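Local coordinates for protein adenosine deaminase (Burkholderia ambifaria, PDB 4GXW) that binds zinc and probably works as a deaminase of the adenosine and AMP deaminase family, hydrolytically removing an amino group from a purine-type substrate, at residues Leu83-Leu88 with Val123-Ile128; Phe115-Thr120 with Leu154-Asp159; Thr214-Glu219 with Arg238-Tyr243; Val261-Pro266 with His297-Asp302. One frame throughout, in Å; residues are numbered along the deposited sequence.

Overall arrangement
Interactions 2, 3 and 4 belong to the wall of one parallel TIM-type barrel, whereas interaction 1 ties together helices outside it, about 14 Å from the zinc ion as measured from the side chain of D84. Interaction 1 adjoins interaction 2 in sequence through helix 119-126, with about 14 Å between their centres. Interactions 2 and 3 meet where F116 CZ lies 3.6 Å from D240 OD2. Interactions 3 and 4, centred about 10 Å apart, are stitched by D240 OD1 and T263 OG1 at 2.6 Å. H216 and D301, one from each, bind the zinc ion with H35 and H37, and both contacts share its water.

Interaction 1 (Leu83-Leu88 with Val123-Ile128); sequences LDRYLL and VRVSGI
With its OG turned beside the backbone N and anti to the carbonyl carbon (chi1 -47°), S126 brings OG to the D84 carbonyl, while R85 swings CG anti to its own N and then bends at chi3 (-65°), folding its guanidinium back over V125. S126 OG donates to D84 O at 2.7 Å, in the carbonyl plane and on a lone pair. A water links the same pair at their side chains: it donates to D84 OD1 and, at 2.9 Å, to S126 OG; the hydroxyl thereby donates to the carbonyl and accepts from the water. V125 CG1 sits over the centre of one guanidinium face, 3.8 Å from R85 CZ, and also touches R85 CA at 3.6 Å. The CB of the same serine, S126, rests against L88 O at 3.4 Å. The contact joins the C-terminal turns of helices 77-87 and 119-126, each a wider pi-type turn, and the residues that follow them: helix-end packing outside the TIM-type barrel to which the adenosine deaminase family belongs.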
loop_
_atom_site.group_PDB
_atom_site.type_symbol
_atom_site.label_atom_id
_atom_site.label_comp_id
_atom_site.label_asym_id
_atom_site.label_seq_id
_atom_site.Cartn_x
_atom_site.Cartn_y
_atom_site.Cartn_z
ATOM N N LEU A 83 -9.216 -7.723 -13.799
ATOM C CA LEU A 83 -8.040 -8.596 -13.766
ATOM C C LEU A 83 -8.425 -10.007 -13.307
ATOM O O LEU A 83 -8.079 -10.994 -13.967
ATOM C CB LEU A 83 -6.928 -7.985 -12.895
ATOM C CG LEU A 83 -6.063 -6.939 -13.607
ATOM C CD1 LEU A 83 -5.422 -5.995 -12.614
ATOM C CD2 LEU A 83 -5.008 -7.648 -14.416
ATOM N N ASP A 84 -9.166 -10.104 -12.202
ATOM C CA ASP A 84 -9.607 -11.410 -11.708
ATOM C C ASP A 84 -10.495 -12.143 -12.709
ATOM O O ASP A 84 -10.339 -13.340 -12.934
ATOM C CB ASP A 84 -10.410 -11.274 -10.402
ATOM C CG ASP A 84 -9.543 -11.105 -9.163
ATOM O OD1 ASP A 84 -8.327 -11.343 -9.201
ATOM O OD2 ASP A 84 -10.116 -10.736 -8.112
ATOM N N ARG A 85 -11.452 -11.432 -13.297
ATOM C CA ARG A 85 -12.470 -12.109 -14.096
ATOM C C ARG A 85 -12.001 -12.489 -15.499
ATOM O O ARG A 85 -12.428 -13.512 -16.035
ATOM C CB ARG A 85 -13.776 -11.300 -14.151
ATOM C CG ARG A 85 -14.949 -12.078 -14.762
ATOM C CD ARG A 85 -16.294 -11.390 -14.541
ATOM N NE ARG A 85 -16.655 -11.328 -13.128
ATOM C CZ ARG A 85 -17.155 -12.344 -12.431
ATOM N NH1 ARG A 85 -17.352 -13.521 -13.010
ATOM N NH2 ARG A 85 -17.453 -12.181 -11.148
ATOM N N TYR A 86 -11.120 -11.681 -16.088
ATOM C CA TYR A 86 -10.780 -11.861 -17.504
ATOM C C TYR A 86 -9.301 -12.054 -17.840
ATOM O O TYR A 86 -8.976 -12.721 -18.826
ATOM C CB TYR A 86 -11.327 -10.692 -18.334
ATOM C CG TYR A 86 -12.829 -10.547 -18.251
ATOM C CD1 TYR A 86 -13.658 -11.517 -18.789
ATOM C CD2 TYR A 86 -13.414 -9.456 -17.626
ATOM C CE1 TYR A 86 -15.031 -11.407 -18.720
ATOM C CE2 TYR A 86 -14.797 -9.336 -17.546
ATOM C CZ TYR A 86 -15.594 -10.319 -18.097
ATOM O OH TYR A 86 -16.963 -10.222 -18.031
ATOM N N LEU A 87 -8.409 -11.474 -17.049
ATOM C CA LEU A 87 -7.011 -11.384 -17.470
ATOM C C LEU A 87 -6.077 -12.405 -16.850
ATOM O O LEU A 87 -5.191 -12.932 -17.523
ATOM C CB LEU A 87 -6.440 -9.996 -17.189
ATOM C CG LEU A 87 -6.514 -8.959 -18.302
ATOM C CD1 LEU A 87 -7.943 -8.510 -18.466
ATOM C CD2 LEU A 87 -5.592 -7.782 -18.001
ATOM N N LEU A 88 -6.242 -12.651 -15.558
ATOM C CA LEU A 88 -5.351 -13.550 -14.835
ATOM C C LEU A 88 -5.925 -14.958 -14.951
ATOM O O LEU A 88 -6.886 -15.315 -14.254
ATOM C CB LEU A 88 -5.235 -13.109 -13.369
ATOM C CG LEU A 88 -4.674 -11.694 -13.182
ATOM C CD1 LEU A 88 -4.834 -11.210 -11.745
ATOM C CD2 LEU A 88 -3.209 -11.596 -13.632
ATOM N N VAL A 123 -9.319 -17.659 -6.604
ATOM C CA VAL A 123 -9.847 -19.021 -6.515
ATOM C C VAL A 123 -11.267 -19.131 -7.082
ATOM O O VAL A 123 -11.550 -20.016 -7.894
ATOM C CB VAL A 123 -9.814 -19.554 -5.061
ATOM C CG1 VAL A 123 -10.397 -20.957 -4.993
ATOM C CG2 VAL A 123 -8.391 -19.550 -4.521
ATOM N N ARG A 124 -12.149 -18.221 -6.673
ATOM C CA ARG A 124 -13.563 -18.319 -7.035
ATOM C C ARG A 124 -13.885 -17.761 -8.412
ATOM O O ARG A 124 -14.792 -18.253 -9.076
ATOM C CB ARG A 124 -14.446 -17.607 -6.006
ATOM C CG ARG A 124 -14.186 -17.966 -4.551
ATOM C CD ARG A 124 -14.434 -19.429 -4.243
ATOM N NE ARG A 124 -14.399 -19.638 -2.797
ATOM C CZ ARG A 124 -14.070 -20.778 -2.197
ATOM N NH1 ARG A 124 -13.732 -21.843 -2.913
ATOM N NH2 ARG A 124 -14.072 -20.841 -0.872
ATOM N N VAL A 125 -13.183 -16.708 -8.824
ATOM C CA VAL A 125 -13.506 -16.058 -10.092
ATOM C C VAL A 125 -12.527 -16.467 -11.195
ATOM O O VAL A 125 -12.955 -16.933 -12.250
ATOM C CB VAL A 125 -13.615 -14.526 -9.942
ATOM C CG1 VAL A 125 -13.884 -13.877 -11.288
ATOM C CG2 VAL A 125 -14.720 -14.177 -8.956
ATOM N N SER A 126 -11.225 -16.333 -10.951
ATOM C CA SER A 126 -10.251 -16.780 -11.951
ATOM C C SER A 126 -10.210 -18.300 -12.079
ATOM O O SER A 126 -9.816 -18.822 -13.117
ATOM C CB SER A 126 -8.846 -16.251 -11.647
ATOM O OG SER A 126 -8.863 -14.872 -11.336
ATOM N N GLY A 127 -10.612 -19.007 -11.025
ATOM C CA GLY A 127 -10.616 -20.464 -11.026
ATOM C C GLY A 127 -9.225 -21.076 -10.950
ATOM O O GLY A 127 -8.953 -22.111 -11.566
ATOM N N ILE A 128 -8.335 -20.412 -10.221
ATOM C CA ILE A 128 -6.987 -20.920 -9.991
ATOM C C ILE A 128 -6.888 -21.378 -8.541
ATOM O O ILE A 128 -7.112 -20.590 -7.626
ATOM C CB ILE A 128 -5.934 -19.833 -10.247
ATOM C CG1 ILE A 128 -6.023 -19.342 -11.698
ATOM C CG2 ILE A 128 -4.539 -20.362 -9.946
ATOM C CD1 ILE A 128 -5.150 -18.130 -11.990
HETATM O O HOH W 1 -6.784 -13.532 -9.859
#

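Interaction 2 (Phe115-Thr120 with Leu154-Asp159)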
loop_
_atom_site.group_PDB
_atom_site.type_symbol
_atom_site.label_atom_id
_atom_site.label_comp_id
_atom_site.label_asym_id
_atom_site.label_seq_id
_atom_site.Cartn_x
_atom_site.Cartn_y
_atom_site.Cartn_z
ATOM N N PHE A 115 2.851 -6.759 0.313
ATOM C CA PHE A 115 1.805 -6.438 -0.656
ATOM C C PHE A 115 0.573 -7.325 -0.533
ATOM O O PHE A 115 0.662 -8.477 -0.092
ATOM C CB PHE A 115 2.366 -6.417 -2.089
ATOM C CG PHE A 115 2.916 -7.739 -2.567
ATOM C CD1 PHE A 115 4.229 -8.108 -2.304
ATOM C CD2 PHE A 115 2.124 -8.607 -3.300
ATOM C CE1 PHE A 115 4.739 -9.330 -2.772
ATOM C CE2 PHE A 115 2.628 -9.814 -3.764
ATOM C CZ PHE A 115 3.931 -10.180 -3.489
ATOM N N PHE A 116 -0.573 -6.755 -0.906
ATOM C CA PHE A 116 -1.884 -7.383 -0.754
ATOM C C PHE A 116 -2.313 -8.150 -2.009
ATOM O O PHE A 116 -2.131 -7.677 -3.136
ATOM C CB PHE A 116 -2.948 -6.316 -0.489
ATOM C CG PHE A 116 -2.726 -5.490 0.760
ATOM C CD1 PHE A 116 -2.444 -6.082 1.981
ATOM C CD2 PHE A 116 -2.794 -4.102 0.703
ATOM C CE1 PHE A 116 -2.252 -5.303 3.123
ATOM C CE2 PHE A 116 -2.604 -3.327 1.849
ATOM C CZ PHE A 116 -2.330 -3.940 3.055
ATOM N N TRP A 117 -2.923 -9.314 -1.797
ATOM C CA TRP A 117 -3.499 -10.111 -2.879
ATOM C C TRP A 117 -4.787 -10.712 -2.348
ATOM O O TRP A 117 -4.798 -11.230 -1.230
ATOM C CB TRP A 117 -2.533 -11.228 -3.286
ATOM C CG TRP A 117 -3.172 -12.399 -3.999
ATOM C CD1 TRP A 117 -3.872 -12.373 -5.180
ATOM C CD2 TRP A 117 -3.154 -13.773 -3.580
ATOM N NE1 TRP A 117 -4.290 -13.651 -5.515
ATOM C CE2 TRP A 117 -3.847 -14.522 -4.553
ATOM C CE3 TRP A 117 -2.594 -14.441 -2.484
ATOM C CZ2 TRP A 117 -4.024 -15.899 -4.442
ATOM C CZ3 TRP A 117 -2.758 -15.803 -2.386
ATOM C CH2 TRP A 117 -3.466 -16.519 -3.360
ATOM N N ASN A 118 -5.870 -10.629 -3.123
ATOM C CA ASN A 118 -7.147 -11.227 -2.719
ATOM C C ASN A 118 -7.329 -12.637 -3.277
ATOM O O ASN A 118 -7.632 -12.818 -4.455
ATOM C CB ASN A 118 -8.332 -10.370 -3.166
ATOM C CG ASN A 118 -8.260 -8.950 -2.667
ATOM O OD1 ASN A 118 -7.822 -8.056 -3.401
ATOM N ND2 ASN A 118 -8.714 -8.716 -1.429
ATOM N N PRO A 119 -7.153 -13.653 -2.424
ATOM C CA PRO A 119 -7.313 -15.027 -2.926
ATOM C C PRO A 119 -8.736 -15.397 -3.325
ATOM O O PRO A 119 -8.903 -16.300 -4.142
ATOM C CB PRO A 119 -6.882 -15.898 -1.743
ATOM C CG PRO A 119 -6.227 -14.987 -0.769
ATOM C CD PRO A 119 -6.755 -13.608 -1.008
ATOM N N THR A 120 -9.741 -14.737 -2.750
ATOM C CA THR A 120 -11.121 -15.072 -3.084
ATOM C C THR A 120 -11.386 -14.899 -4.578
ATOM O O THR A 120 -11.899 -15.811 -5.236
ATOM C CB THR A 120 -12.127 -14.250 -2.261
ATOM O OG1 THR A 120 -11.881 -14.459 -0.868
ATOM C CG2 THR A 120 -13.555 -14.653 -2.591
ATOM N N LEU A 154 3.972 -11.526 1.512
ATOM C CA LEU A 154 2.651 -11.587 0.901
ATOM C C LEU A 154 1.586 -11.533 1.990
ATOM O O LEU A 154 1.689 -12.230 3.004
ATOM C CB LEU A 154 2.509 -12.887 0.115
ATOM C CG LEU A 154 1.162 -13.168 -0.553
ATOM C CD1 LEU A 154 0.836 -12.058 -1.547
ATOM C CD2 LEU A 154 1.208 -14.526 -1.243
ATOM N N ILE A 155 0.566 -10.711 1.768
ATOM C CA ILE A 155 -0.527 -10.532 2.717
ATOM C C ILE A 155 -1.841 -10.855 2.008
ATOM O O ILE A 155 -2.468 -9.983 1.397
ATOM C CB ILE A 155 -0.550 -9.099 3.302
ATOM C CG1 ILE A 155 0.802 -8.750 3.937
ATOM C CG2 ILE A 155 -1.682 -8.946 4.321
ATOM C CD1 ILE A 155 0.906 -7.294 4.413
ATOM N N PRO A 156 -2.267 -12.128 2.066
ATOM C CA PRO A 156 -3.579 -12.488 1.524
ATOM C C PRO A 156 -4.635 -11.639 2.220
ATOM O O PRO A 156 -4.604 -11.491 3.449
ATOM C CB PRO A 156 -3.703 -13.974 1.870
ATOM C CG PRO A 156 -2.271 -14.448 1.962
ATOM C CD PRO A 156 -1.533 -13.294 2.590
ATOM N N SER A 157 -5.561 -11.085 1.446
ATOM C CA SER A 157 -6.471 -10.083 1.979
ATOM C C SER A 157 -7.923 -10.425 1.717
ATOM O O SER A 157 -8.301 -10.845 0.617
ATOM C CB SER A 157 -6.141 -8.707 1.403
ATOM O OG SER A 157 -4.841 -8.305 1.812
ATOM N N ILE A 158 -8.729 -10.229 2.750
ATOM C CA ILE A 158 -10.155 -10.479 2.680
ATOM C C ILE A 158 -10.829 -9.501 1.724
ATOM O O ILE A 158 -10.529 -8.302 1.745
ATOM C CB ILE A 158 -10.774 -10.319 4.083
ATOM C CG1 ILE A 158 -10.199 -11.379 5.034
ATOM C CG2 ILE A 158 -12.295 -10.340 4.018
ATOM C CD1 ILE A 158 -10.373 -11.023 6.496
ATOM N N ASP A 159 -11.684 -10.019 0.844
ATOM C CA ASP A 159 -12.541 -9.208 -0.014
ATOM C C ASP A 159 -13.798 -8.946 0.809
ATOM O O ASP A 159 -14.667 -9.812 0.927
ATOM C CB ASP A 159 -12.853 -10.008 -1.288
ATOM C CG ASP A 159 -13.782 -9.292 -2.239
ATOM O OD1 ASP A 159 -14.378 -8.256 -1.875
ATOM O OD2 ASP A 159 -13.917 -9.808 -3.373
HETATM O O HOH W 2 -12.584 -12.769 1.292
HETATM O O HOH W 3 -9.866 -12.421 -0.925
#
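F116 and I155 lie side by side and point the same way, I155 CG2 meeting the edge of the phenyl ring 3.8 Å from F116 CD1. In the conformer described here, S157 OG also approaches that ring, 3.3 Å from F116 CD1, while donating to I155 O at 2.9 Å. I155 O then accepts twice in this conformer, because W117 N reaches it from the opposite face of the carbonyl plane. On the other side of the sheet L154 divides its branches: CD1 touches F115 CE2 at 3.6 Å and CD2 reaches W117 CE3 at 4.0 Å. F115 holds its ring there with CG between the backbone N and the carbonyl carbon (chi1 62°).

Parallel backbone bonds from I155 N to F115 O and from S157 N to W117 O fix this register. Past the strand end, N118 ND2 donates to S157 O at 3.0 Å from well above the carbonyl plane, and also to D188 OD1. Two waters bridge T120 to S157 O and D159 N.

Strands 110-117 and 151-159 are neighbours in the barrel. F116 faces the zinc ligands H35 and H37, whereas W117 and L154 pack on helix 130-148, and P119, T120 and P156 on helix 164-176.

Interaction 3 (Thr214-Glu219 with Arg238-Tyr243); sequences TAHAGE and RVDHGY. With ZN (zinc ion), chain C.
H216 and D240 cross obliquely, the aspartate CB lying over one face of the imidazole, 4.0 Å from its ring centroid, with ring and carboxylate planes 54° apart. D240 has CG beside its backbone N (chi1 -57°), which carries OD2 toward T214. There T214 OG1, from a side chain set at about a right angle to the aspartate, donates at 2.7 Å from above the carboxylate plane. A water accepts from H216 ND1 at 2.8 Å. H216 NE2, on the far side of the ring, binds the zinc ion at 2.3 Å. The H241 ring stands at 79° to that of H216, an oblique meeting, and E219 CG lies over its face. H241 ND1 pairs with Y243 OH at 2.7 Å, while NE2 lies 2.8 Å from the water on zinc.

Parallel backbone bonds D240 N to A215 O and A217 N to D240 O place these groups. D240 OD1 is hydrogen-bonded to T263 OG1. Because ND1 of H216 carries the proton it donates to the water, the lone pair of NE2 is left for the zinc ion; the water in turn donates to D240 OD2, whose negative charge could make the imidazole a stronger donor to zinc, and H241 is poised beside the zinc-bound water.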
loop_
_atom_site.group_PDB
_atom_site.type_symbol
_atom_site.label_atom_id
_atom_site.label_comp_id
_atom_site.label_asym_id
_atom_site.label_seq_id
_atom_site.Cartn_x
_atom_site.Cartn_y
_atom_site.Cartn_z
ATOM N N THR A 214 -3.670 -6.903 9.592
ATOM C CA THR A 214 -3.854 -5.484 9.327
ATOM C C THR A 214 -5.264 -5.306 8.764
ATOM O O THR A 214 -5.949 -6.292 8.481
ATOM C CB THR A 214 -2.771 -4.921 8.370
ATOM O OG1 THR A 214 -2.908 -3.495 8.267
ATOM C CG2 THR A 214 -2.856 -5.561 6.992
ATOM N N ALA A 215 -5.718 -4.067 8.625
ATOM C CA ALA A 215 -7.061 -3.814 8.098
ATOM C C ALA A 215 -7.195 -2.420 7.521
ATOM O O ALA A 215 -6.750 -1.454 8.143
ATOM C CB ALA A 215 -8.117 -4.007 9.198
ATOM N N HIS A 216 -7.834 -2.317 6.354
ATOM C CA HIS A 216 -8.309 -1.028 5.841
ATOM C C HIS A 216 -9.451 -0.565 6.760
ATOM O O HIS A 216 -10.419 -1.309 6.999
ATOM C CB HIS A 216 -8.840 -1.152 4.400
ATOM C CG HIS A 216 -7.780 -1.242 3.338
ATOM N ND1 HIS A 216 -6.764 -2.177 3.363
ATOM C CD2 HIS A 216 -7.601 -0.528 2.199
ATOM C CE1 HIS A 216 -6.003 -2.025 2.289
ATOM N NE2 HIS A 216 -6.486 -1.031 1.562
ATOM N N ALA A 217 -9.348 0.657 7.269
ATOM C CA ALA A 217 -10.386 1.203 8.150
ATOM C C ALA A 217 -10.374 2.721 8.091
ATOM O O ALA A 217 -9.305 3.341 8.048
ATOM C CB ALA A 217 -10.171 0.730 9.585
ATOM N N GLY A 218 -11.557 3.327 8.080
ATOM C CA GLY A 218 -11.656 4.777 8.062
ATOM C C GLY A 218 -11.372 5.415 6.710
ATOM O O GLY A 218 -11.004 6.601 6.633
ATOM N N GLU A 219 -11.517 4.627 5.646
ATOM C CA GLU A 219 -11.462 5.114 4.270
ATOM C C GLU A 219 -12.880 5.491 3.834
ATOM O O GLU A 219 -13.852 5.103 4.478
ATOM C CB GLU A 219 -10.882 4.033 3.343
ATOM C CG GLU A 219 -10.447 4.544 1.978
ATOM C CD GLU A 219 -9.911 3.459 1.047
ATOM O OE1 GLU A 219 -9.859 2.264 1.425
ATOM O OE2 GLU A 219 -9.555 3.811 -0.105
ATOM N N ARG A 238 -1.273 -3.366 12.661
ATOM C CA ARG A 238 -1.192 -2.015 12.118
ATOM C C ARG A 238 -2.492 -1.710 11.392
ATOM O O ARG A 238 -3.334 -2.591 11.236
ATOM C CB ARG A 238 0.043 -1.816 11.219
ATOM C CG ARG A 238 0.092 -2.737 10.012
ATOM C CD ARG A 238 1.346 -2.495 9.149
ATOM N NE ARG A 238 1.254 -3.267 7.909
ATOM C CZ ARG A 238 2.142 -4.161 7.473
ATOM N NH1 ARG A 238 3.265 -4.409 8.132
ATOM N NH2 ARG A 238 1.911 -4.811 6.345
ATOM N N VAL A 239 -2.659 -0.454 10.986
ATOM C CA VAL A 239 -3.880 0.010 10.350
ATOM C C VAL A 239 -3.588 0.565 8.965
ATOM O O VAL A 239 -2.610 1.283 8.777
ATOM C CB VAL A 239 -4.555 1.115 11.209
ATOM C CG1 VAL A 239 -5.762 1.697 10.506
ATOM C CG2 VAL A 239 -4.957 0.571 12.559
ATOM N N ASP A 240 -4.439 0.234 7.999
ATOM C CA ASP A 240 -4.374 0.820 6.663
ATOM C C ASP A 240 -5.372 1.965 6.505
ATOM O O ASP A 240 -6.576 1.801 6.722
ATOM C CB ASP A 240 -4.549 -0.255 5.588
ATOM C CG ASP A 240 -3.516 -1.351 5.716
ATOM O OD1 ASP A 240 -2.298 -1.040 5.674
ATOM O OD2 ASP A 240 -3.923 -2.524 5.908
ATOM N N HIS A 241 -4.823 3.128 6.152
ATOM C CA HIS A 241 -5.522 4.412 6.029
ATOM C C HIS A 241 -5.777 5.021 7.411
ATOM O O HIS A 241 -4.921 5.721 7.958
ATOM C CB HIS A 241 -6.808 4.327 5.193
ATOM C CG HIS A 241 -6.595 3.904 3.767
ATOM N ND1 HIS A 241 -5.761 4.577 2.896
ATOM C CD2 HIS A 241 -7.136 2.882 3.060
ATOM C CE1 HIS A 241 -5.804 3.987 1.711
ATOM N NE2 HIS A 241 -6.632 2.957 1.784
ATOM N N GLY A 242 -6.936 4.744 7.989
ATOM C CA GLY A 242 -7.265 5.227 9.316
ATOM C C GLY A 242 -7.648 6.684 9.424
ATOM O O GLY A 242 -7.761 7.190 10.530
ATOM N N TYR A 243 -7.916 7.343 8.296
ATOM C CA TYR A 243 -7.984 8.812 8.242
ATOM C C TYR A 243 -8.976 9.443 9.204
ATOM O O TYR A 243 -8.683 10.473 9.824
ATOM C CB TYR A 243 -8.266 9.313 6.811
ATOM C CG TYR A 243 -7.304 8.737 5.814
ATOM C CD1 TYR A 243 -5.932 8.902 5.977
ATOM C CD2 TYR A 243 -7.751 8.003 4.726
ATOM C CE1 TYR A 243 -5.035 8.340 5.084
ATOM C CE2 TYR A 243 -6.862 7.450 3.818
ATOM C CZ TYR A 243 -5.503 7.614 4.012
ATOM O OH TYR A 243 -4.590 7.048 3.150
HETATM ZN ZN ZN C . -5.382 -0.201 -0.220
HETATM O O HOH W 4 -5.743 -4.310 4.942
HETATM O O HOH W 5 -6.659 1.286 -0.408
#

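Interaction 4 (Val261-Pro266 with His297-Asp302). With ZN (zinc ion), chain C.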
loop_
_atom_site.group_PDB
_atom_site.type_symbol
_atom_site.label_atom_id
_atom_site.label_comp_id
_atom_site.label_asym_id
_atom_site.label_seq_id
_atom_site.Cartn_x
_atom_site.Cartn_y
_atom_site.Cartn_z
ATOM N N VAL A 261 1.121 1.820 13.954
ATOM C CA VAL A 261 1.495 2.421 12.673
ATOM C C VAL A 261 0.311 2.444 11.696
ATOM O O VAL A 261 -0.413 1.452 11.552
ATOM C CB VAL A 261 2.714 1.711 12.021
ATOM C CG1 VAL A 261 3.013 2.299 10.652
ATOM C CG2 VAL A 261 3.948 1.814 12.925
ATOM N N PHE A 262 0.117 3.589 11.044
ATOM C CA PHE A 262 -0.940 3.787 10.055
ATOM C C PHE A 262 -0.296 3.926 8.678
ATOM O O PHE A 262 0.531 4.815 8.465
ATOM C CB PHE A 262 -1.719 5.078 10.361
ATOM C CG PHE A 262 -2.526 5.008 11.622
ATOM C CD1 PHE A 262 -1.911 5.119 12.866
ATOM C CD2 PHE A 262 -3.894 4.833 11.573
ATOM C CE1 PHE A 262 -2.657 5.051 14.038
ATOM C CE2 PHE A 262 -4.649 4.760 12.748
ATOM C CZ PHE A 262 -4.028 4.871 13.974
ATOM N N THR A 263 -0.665 3.059 7.741
ATOM C CA THR A 263 -0.176 3.212 6.383
ATOM C C THR A 263 -1.072 4.241 5.711
ATOM O O THR A 263 -2.292 4.186 5.837
ATOM C CB THR A 263 -0.128 1.872 5.611
ATOM O OG1 THR A 263 -1.459 1.421 5.333
ATOM C CG2 THR A 263 0.623 0.807 6.403
ATOM N N VAL A 264 -0.471 5.205 5.030
ATOM C CA VAL A 264 -1.244 6.282 4.407
ATOM C C VAL A 264 -0.891 6.406 2.934
ATOM O O VAL A 264 0.196 5.997 2.501
ATOM C CB VAL A 264 -1.065 7.638 5.148
ATOM C CG1 VAL A 264 -1.515 7.523 6.619
ATOM C CG2 VAL A 264 0.384 8.125 5.039
ATOM N N VAL A 265 -1.823 6.961 2.169
ATOM C CA VAL A 265 -1.715 6.989 0.720
ATOM C C VAL A 265 -2.059 8.400 0.251
ATOM O O VAL A 265 -3.232 8.782 0.214
ATOM C CB VAL A 265 -2.685 5.956 0.088
ATOM C CG1 VAL A 265 -2.599 5.989 -1.431
ATOM C CG2 VAL A 265 -2.404 4.549 0.634
ATOM N N PRO A 266 -1.035 9.202 -0.084
ATOM C CA PRO A 266 -1.326 10.574 -0.518
ATOM C C PRO A 266 -2.259 10.632 -1.723
ATOM O O PRO A 266 -3.087 11.542 -1.813
ATOM C CB PRO A 266 0.064 11.168 -0.814
ATOM C CG PRO A 266 1.047 10.034 -0.707
ATOM C CD PRO A 266 0.402 8.962 0.112
ATOM N N HIS A 297 3.047 6.303 7.661
ATOM C CA HIS A 297 4.033 5.828 6.703
ATOM C C HIS A 297 3.397 5.873 5.325
ATOM O O HIS A 297 2.362 5.250 5.114
ATOM C CB HIS A 297 4.459 4.401 7.047
ATOM C CG HIS A 297 5.397 3.809 6.047
ATOM N ND1 HIS A 297 4.986 2.907 5.090
ATOM C CD2 HIS A 297 6.720 4.011 5.842
ATOM C CE1 HIS A 297 6.023 2.574 4.338
ATOM N NE2 HIS A 297 7.085 3.233 4.769
ATOM N N PRO A 298 3.998 6.621 4.388
ATOM C CA PRO A 298 3.380 6.816 3.070
ATOM C C PRO A 298 3.656 5.669 2.096
ATOM O O PRO A 298 4.729 5.056 2.150
ATOM C CB PRO A 298 4.042 8.095 2.572
ATOM C CG PRO A 298 5.415 8.020 3.169
ATOM C CD PRO A 298 5.231 7.414 4.534
ATOM N N ASN A 299 2.691 5.405 1.210
ATOM C CA ASN A 299 2.727 4.265 0.313
ATOM C C ASN A 299 1.995 4.601 -0.981
ATOM O O ASN A 299 1.281 5.603 -1.040
ATOM C CB ASN A 299 2.044 3.070 0.978
ATOM C CG ASN A 299 2.835 2.521 2.132
ATOM O OD1 ASN A 299 3.693 1.679 1.935
ATOM N ND2 ASN A 299 2.549 2.992 3.350
ATOM N N THR A 300 2.136 3.738 -1.992
ATOM C CA THR A 300 1.538 3.962 -3.312
ATOM C C THR A 300 0.125 3.399 -3.495
ATOM O O THR A 300 -0.637 3.933 -4.305
ATOM C CB THR A 300 2.441 3.446 -4.473
ATOM O OG1 THR A 300 2.631 2.029 -4.356
ATOM C CG2 THR A 300 3.802 4.153 -4.485
ATOM N N ASP A 301 -0.208 2.318 -2.778
ATOM C CA ASP A 301 -1.532 1.639 -2.845
ATOM C C ASP A 301 -1.753 0.908 -4.175
ATOM O O ASP A 301 -1.769 -0.325 -4.215
ATOM C CB ASP A 301 -2.680 2.624 -2.538
ATOM C CG ASP A 301 -3.957 1.963 -1.952
ATOM O OD1 ASP A 301 -4.048 0.746 -1.643
ATOM O OD2 ASP A 301 -4.922 2.732 -1.755
ATOM N N ASP A 302 -1.917 1.666 -5.258
ATOM C CA ASP A 302 -2.105 1.100 -6.599
ATOM C C ASP A 302 -1.195 1.874 -7.544
ATOM O O ASP A 302 -1.670 2.739 -8.295
ATOM C CB ASP A 302 -3.570 1.216 -7.053
ATOM C CG ASP A 302 -4.534 0.585 -6.081
ATOM O OD1 ASP A 302 -4.642 -0.658 -6.058
ATOM O OD2 ASP A 302 -5.210 1.330 -5.332
HETATM ZN ZN ZN C . -5.382 -0.201 -0.220
HETATM O O HOH W 5 -6.659 1.286 -0.408
#
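D301 packs against V265 across the strand ends, the two side chains crossing at about a right angle. From CA, D301 CB enters the fork of the valine, 3.5 Å from V265 CG1 and 3.7 Å from V265 CG2. CG, anti to the backbone N (chi1 -153°), then leads on past V265 CG2 toward the metal. At the tip the carboxylate oxygens part company: OD1 binds the zinc ion at 2.2 Å, whereas OD2 accepts a bond of 2.6 Å from the zinc-bound water. V265 CG2 lies alongside this second oxygen at 3.9 Å, giving the carboxylate an apolar flank.

Behind the aspartate, strands 261-264 and 295-298 run parallel. Their firm bond is V264 N to H297 O, 2.8 Å long and nearly straight at 169°; those from H297 N to F262 O and from N299 N to V264 O are weak. N299 ND2 donates to H297 ND1, tilted from the imidazole plane, and touches T263 CB, while its OD1 accepts from L34 N. T263 OG1 bonds to both D240 and H35, tying this pair of strands to the rest of the metal site.

H35, H37 and H216 complete the protein ligands. Single-oxygen binding lets one carboxylate hold metal and water together; with the zinc ion, it probably helps to orient and polarise that water for the hydrolytic attack expected in this family.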